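Local coordinates for protein DNA primase (Helicobacter pylori, PDB 4EHS) that synthesises the short RNA primers used by DNA polymerase in replication and, through this C-terminal domain, binds the DnaB helicase, whose activity it stimulates, at residues L47-L61 and F96-R110. Sequence-based numbering, arbitrary orientation.
Sequences LLDLAVGYIHSGVFL and FEKELRLLILRYFER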
# COMPACT_ATOMS: atom_id res chain seq x y z
N LEU A 47 8.49 -15.75 -0.06
CA LEU A 47 7.35 -15.20 -0.80
C LEU A 47 6.43 -14.30 0.07
O LEU A 47 5.79 -13.39 -0.49
CB LEU A 47 6.49 -16.30 -1.42
CG LEU A 47 7.32 -17.21 -2.32
CD1 LEU A 47 6.43 -18.32 -2.91
CD2 LEU A 47 8.01 -16.49 -3.46
N LEU A 48 6.32 -14.58 1.37
CA LEU A 48 5.59 -13.72 2.29
C LEU A 48 6.30 -12.35 2.30
O LEU A 48 5.65 -11.30 2.28
CB LEU A 48 5.53 -14.33 3.70
CG LEU A 48 4.75 -13.42 4.71
CD1 LEU A 48 3.29 -13.25 4.31
CD2 LEU A 48 4.82 -14.13 6.06
N ASP A 49 7.64 -12.35 2.35
CA ASP A 49 8.39 -11.07 2.33
C ASP A 49 7.97 -10.21 1.14
O ASP A 49 7.70 -9.02 1.29
CB ASP A 49 9.91 -11.33 2.27
CG ASP A 49 10.43 -12.21 3.43
OD1 ASP A 49 9.76 -12.43 4.47
OD2 ASP A 49 11.56 -12.74 3.25
N LEU A 50 7.90 -10.82 -0.05
CA LEU A 50 7.45 -10.10 -1.23
C LEU A 50 6.00 -9.65 -1.06
O LEU A 50 5.63 -8.48 -1.31
CB LEU A 50 7.55 -11.03 -2.45
CG LEU A 50 7.04 -10.37 -3.74
CD1 LEU A 50 7.88 -9.16 -4.10
CD2 LEU A 50 7.03 -11.37 -4.88
N ALA A 51 5.14 -10.60 -0.67
CA ALA A 51 3.69 -10.35 -0.73
C ALA A 51 3.32 -9.21 0.22
O ALA A 51 2.44 -8.43 -0.09
CB ALA A 51 2.88 -11.58 -0.37
N VAL A 52 4.01 -9.08 1.38
CA VAL A 52 3.57 -8.03 2.32
C VAL A 52 3.88 -6.60 1.79
O VAL A 52 3.38 -5.64 2.37
CB VAL A 52 4.09 -8.23 3.79
CG1 VAL A 52 3.57 -9.56 4.31
CG2 VAL A 52 5.58 -8.16 3.74
N GLY A 53 4.64 -6.50 0.70
CA GLY A 53 4.82 -5.26 -0.10
C GLY A 53 3.55 -4.81 -0.81
O GLY A 53 3.43 -3.63 -1.18
N TYR A 54 2.58 -5.73 -0.98
CA TYR A 54 1.44 -5.48 -1.94
C TYR A 54 0.08 -5.79 -1.32
O TYR A 54 -0.94 -5.18 -1.69
CB TYR A 54 1.62 -6.32 -3.20
CG TYR A 54 2.90 -5.97 -3.92
CD1 TYR A 54 3.01 -4.81 -4.68
CD2 TYR A 54 4.03 -6.78 -3.75
CE1 TYR A 54 4.22 -4.49 -5.32
CE2 TYR A 54 5.24 -6.45 -4.35
CZ TYR A 54 5.32 -5.28 -5.11
OH TYR A 54 6.51 -4.98 -5.72
N ILE A 55 0.01 -6.75 -0.39
CA ILE A 55 -1.25 -7.13 0.15
C ILE A 55 -1.19 -7.08 1.67
O ILE A 55 -0.09 -7.15 2.32
CB ILE A 55 -1.79 -8.52 -0.36
CG1 ILE A 55 -0.76 -9.62 -0.01
CG2 ILE A 55 -2.01 -8.48 -1.87
CD1 ILE A 55 -1.26 -11.04 -0.09
N HIS A 56 -2.36 -6.96 2.22
CA HIS A 56 -2.54 -7.10 3.66
C HIS A 56 -3.75 -7.96 3.92
O HIS A 56 -4.52 -8.36 3.00
CB HIS A 56 -2.67 -5.69 4.30
CG HIS A 56 -3.82 -4.90 3.72
ND1 HIS A 56 -5.09 -5.12 4.08
CD2 HIS A 56 -3.86 -3.93 2.73
CE1 HIS A 56 -5.92 -4.32 3.37
NE2 HIS A 56 -5.17 -3.61 2.54
N SER A 57 -3.98 -8.22 5.21
CA SER A 57 -5.07 -9.02 5.67
C SER A 57 -6.46 -8.64 5.11
O SER A 57 -7.23 -9.53 4.72
CB SER A 57 -5.04 -8.94 7.21
OG SER A 57 -6.14 -9.58 7.72
N GLY A 58 -6.78 -7.34 5.05
CA GLY A 58 -8.03 -6.82 4.44
C GLY A 58 -8.39 -7.26 3.03
O GLY A 58 -9.56 -7.23 2.66
N VAL A 59 -7.40 -7.72 2.27
CA VAL A 59 -7.58 -8.08 0.89
C VAL A 59 -8.41 -9.35 0.80
O VAL A 59 -9.22 -9.51 -0.11
CB VAL A 59 -6.24 -8.25 0.17
CG1 VAL A 59 -6.46 -8.69 -1.26
CG2 VAL A 59 -5.48 -6.92 0.10
N PHE A 60 -8.22 -10.21 1.80
CA PHE A 60 -8.84 -11.58 1.81
C PHE A 60 -10.28 -11.52 2.26
O PHE A 60 -10.57 -10.96 3.33
CB PHE A 60 -8.04 -12.49 2.76
CG PHE A 60 -6.66 -12.78 2.25
CD1 PHE A 60 -6.46 -13.89 1.38
CD2 PHE A 60 -5.54 -11.98 2.57
CE1 PHE A 60 -5.22 -14.16 0.84
CE2 PHE A 60 -4.28 -12.26 2.02
CZ PHE A 60 -4.10 -13.37 1.16
N LEU A 61 -11.17 -12.11 1.47
CA LEU A 61 -12.60 -12.23 1.82
C LEU A 61 -12.95 -13.60 2.38
O LEU A 61 -14.05 -13.74 2.96
CB LEU A 61 -13.48 -11.94 0.62
CG LEU A 61 -13.21 -10.63 -0.13
CD1 LEU A 61 -14.31 -10.33 -1.15
CD2 LEU A 61 -13.03 -9.52 0.87
N PHE A 96 4.08 -18.40 -8.30
CA PHE A 96 3.48 -17.57 -7.24
C PHE A 96 3.03 -16.17 -7.73
O PHE A 96 1.91 -15.71 -7.42
CB PHE A 96 4.50 -17.30 -6.15
CG PHE A 96 3.99 -16.38 -5.08
CD1 PHE A 96 2.88 -16.75 -4.29
CD2 PHE A 96 4.57 -15.09 -4.91
CE1 PHE A 96 2.39 -15.88 -3.32
CE2 PHE A 96 4.08 -14.25 -3.93
CZ PHE A 96 3.00 -14.62 -3.17
N GLU A 97 3.95 -15.46 -8.41
CA GLU A 97 3.62 -14.10 -8.76
C GLU A 97 2.41 -13.97 -9.66
O GLU A 97 1.67 -13.01 -9.53
CB GLU A 97 4.82 -13.39 -9.38
CG GLU A 97 5.76 -13.06 -8.28
CD GLU A 97 6.94 -12.22 -8.73
OE1 GLU A 97 6.77 -11.40 -9.70
OE2 GLU A 97 7.99 -12.32 -8.03
N LYS A 98 2.18 -14.90 -10.57
CA LYS A 98 0.95 -14.84 -11.40
C LYS A 98 -0.31 -14.97 -10.54
O LYS A 98 -1.29 -14.29 -10.78
CB LYS A 98 0.99 -15.95 -12.43
CG LYS A 98 -0.25 -16.08 -13.28
CD LYS A 98 -0.27 -17.49 -13.85
CE LYS A 98 -1.20 -17.66 -15.04
NZ LYS A 98 -2.51 -18.23 -14.62
N GLU A 99 -0.30 -15.83 -9.50
CA GLU A 99 -1.48 -15.96 -8.66
C GLU A 99 -1.59 -14.75 -7.74
O GLU A 99 -2.70 -14.33 -7.49
CB GLU A 99 -1.40 -17.19 -7.75
CG GLU A 99 -1.08 -18.53 -8.43
CD GLU A 99 -1.96 -18.85 -9.62
OE1 GLU A 99 -3.03 -18.22 -9.77
OE2 GLU A 99 -1.56 -19.74 -10.44
N LEU A 100 -0.45 -14.18 -7.28
CA LEU A 100 -0.57 -12.95 -6.45
C LEU A 100 -1.17 -11.82 -7.34
O LEU A 100 -2.10 -11.05 -6.93
CB LEU A 100 0.81 -12.56 -5.86
CG LEU A 100 0.77 -11.27 -5.04
CD1 LEU A 100 -0.17 -11.27 -3.83
CD2 LEU A 100 2.23 -10.98 -4.65
N ARG A 101 -0.69 -11.73 -8.56
CA ARG A 101 -1.18 -10.68 -9.45
C ARG A 101 -2.69 -10.85 -9.70
O ARG A 101 -3.46 -9.88 -9.75
CB ARG A 101 -0.39 -10.67 -10.80
CG ARG A 101 0.93 -9.90 -10.81
CD ARG A 101 1.45 -9.54 -12.26
NE ARG A 101 1.37 -10.68 -13.14
CZ ARG A 101 2.25 -11.70 -13.16
NH1 ARG A 101 3.36 -11.67 -12.41
NH2 ARG A 101 2.04 -12.73 -14.00
N LEU A 102 -3.15 -12.10 -9.85
CA LEU A 102 -4.58 -12.29 -10.10
C LEU A 102 -5.43 -11.95 -8.89
O LEU A 102 -6.46 -11.36 -9.06
CB LEU A 102 -4.78 -13.77 -10.53
CG LEU A 102 -6.21 -14.15 -10.90
CD1 LEU A 102 -6.57 -13.37 -12.15
CD2 LEU A 102 -6.31 -15.70 -11.11
N LEU A 103 -4.94 -12.25 -7.67
CA LEU A 103 -5.65 -11.88 -6.49
C LEU A 103 -5.80 -10.35 -6.39
O LEU A 103 -6.89 -9.83 -6.10
CB LEU A 103 -4.89 -12.38 -5.24
CG LEU A 103 -5.63 -12.12 -3.93
CD1 LEU A 103 -6.81 -13.02 -3.88
CD2 LEU A 103 -4.62 -12.50 -2.85
N ILE A 104 -4.69 -9.65 -6.67
CA ILE A 104 -4.73 -8.18 -6.63
C ILE A 104 -5.63 -7.63 -7.71
O ILE A 104 -6.41 -6.71 -7.42
CB ILE A 104 -3.31 -7.60 -6.70
CG1 ILE A 104 -2.50 -8.05 -5.48
CG2 ILE A 104 -3.36 -6.04 -6.72
CD1 ILE A 104 -0.98 -7.83 -5.70
N LEU A 105 -5.49 -8.15 -8.94
CA LEU A 105 -6.37 -7.76 -10.08
C LEU A 105 -7.84 -7.92 -9.70
O LEU A 105 -8.63 -6.95 -9.84
CB LEU A 105 -6.04 -8.51 -11.39
CG LEU A 105 -6.95 -8.28 -12.61
CD1 LEU A 105 -6.75 -6.91 -13.21
CD2 LEU A 105 -6.74 -9.33 -13.67
N ARG A 106 -8.23 -9.08 -9.17
CA ARG A 106 -9.57 -9.21 -8.60
C ARG A 106 -10.03 -8.18 -7.59
O ARG A 106 -11.16 -7.64 -7.70
CB ARG A 106 -9.82 -10.60 -8.05
CG ARG A 106 -9.75 -11.54 -9.28
CD ARG A 106 -10.38 -12.85 -8.94
NE ARG A 106 -10.40 -13.77 -10.12
CZ ARG A 106 -10.78 -15.04 -9.97
NH1 ARG A 106 -11.16 -15.47 -8.77
NH2 ARG A 106 -10.75 -15.86 -10.99
N TYR A 107 -9.15 -7.84 -6.66
CA TYR A 107 -9.46 -6.78 -5.70
C TYR A 107 -9.80 -5.46 -6.44
O TYR A 107 -10.79 -4.81 -6.14
CB TYR A 107 -8.23 -6.57 -4.79
CG TYR A 107 -8.40 -5.39 -3.89
CD1 TYR A 107 -9.02 -5.51 -2.63
CD2 TYR A 107 -7.94 -4.14 -4.29
CE1 TYR A 107 -9.20 -4.41 -1.80
CE2 TYR A 107 -8.13 -3.04 -3.47
CZ TYR A 107 -8.72 -3.18 -2.22
OH TYR A 107 -8.87 -2.04 -1.43
N PHE A 108 -8.98 -5.07 -7.38
CA PHE A 108 -9.23 -3.79 -8.09
C PHE A 108 -10.44 -3.86 -9.03
O PHE A 108 -11.16 -2.84 -9.19
CB PHE A 108 -8.00 -3.29 -8.82
CG PHE A 108 -6.96 -2.70 -7.92
CD1 PHE A 108 -7.18 -1.46 -7.29
CD2 PHE A 108 -5.77 -3.35 -7.68
CE1 PHE A 108 -6.21 -0.92 -6.44
CE2 PHE A 108 -4.77 -2.79 -6.87
CZ PHE A 108 -5.00 -1.60 -6.21
N GLU A 109 -10.72 -5.04 -9.59
CA GLU A 109 -11.95 -5.18 -10.39
C GLU A 109 -13.17 -4.96 -9.51
O GLU A 109 -14.11 -4.22 -9.90
CB GLU A 109 -11.93 -6.55 -11.12
CG GLU A 109 -10.98 -6.57 -12.32
CD GLU A 109 -10.88 -7.96 -12.99
OE1 GLU A 109 -11.22 -8.96 -12.30
OE2 GLU A 109 -10.47 -8.03 -14.18
N ARG A 110 -13.19 -5.54 -8.30
CA ARG A 110 -14.22 -5.26 -7.34
C ARG A 110 -14.32 -3.76 -6.97
O ARG A 110 -15.42 -3.25 -6.76
CB ARG A 110 -14.04 -6.07 -6.05
CG ARG A 110 -14.33 -7.56 -6.24
CD ARG A 110 -14.36 -8.33 -4.91
NE ARG A 110 -13.27 -8.15 -3.96
CZ ARG A 110 -12.09 -8.80 -3.99
NH1 ARG A 110 -11.82 -9.67 -4.96
NH2 ARG A 110 -11.21 -8.58 -3.03
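Ala51 O takes two backbone N-H groups, Tyr54 N at 2.8 Å and Ile55 N at 3.0 Å, and all three residues touch helix 96-117. Ala51 CB sits at the edge of the Phe96 ring, near its plane, 4.1 Å from CZ. Leu47 lies over one face of that ring, its CB making a CH-pi contact 4.1 Å from the centroid, while Leu100 CB covers the opposite face. With CG anti to the backbone N (chi1 176°), the Phe96 ring points at 47-51, whose axis runs at 32° to that of 96-110. Beside it, the Leu50 and Glu97 side chains cross at about a right angle, Leu50 CD2 3.4 Å from Glu97 OE2. The contact lies in the helicase-binding domain, near the middle of the chain; Ile104 and Phe108 of helix 96-117 also pack on helix 122-140, while Phe60 and Phe96 touch helix 30-43. Further along, Ile55 CG2 touches both Ile104 CG1 (3.7 Å) and Leu100 CD1 (3.9 Å), and Tyr54 CB rests on Ile104 CD1. Val59 CG1 packs against Leu103 and Tyr107, whose hydroxyl is hydrogen-bonded to Glu149. Phe60, stacked on Phe67, reaches Leu103 CD2. At the far end the Arg110 chain, bent at chi3 (-49°), presents one guanidinium face to Leu61 CD1, 3.7 Å from NE, and the other to Tyr107 CA.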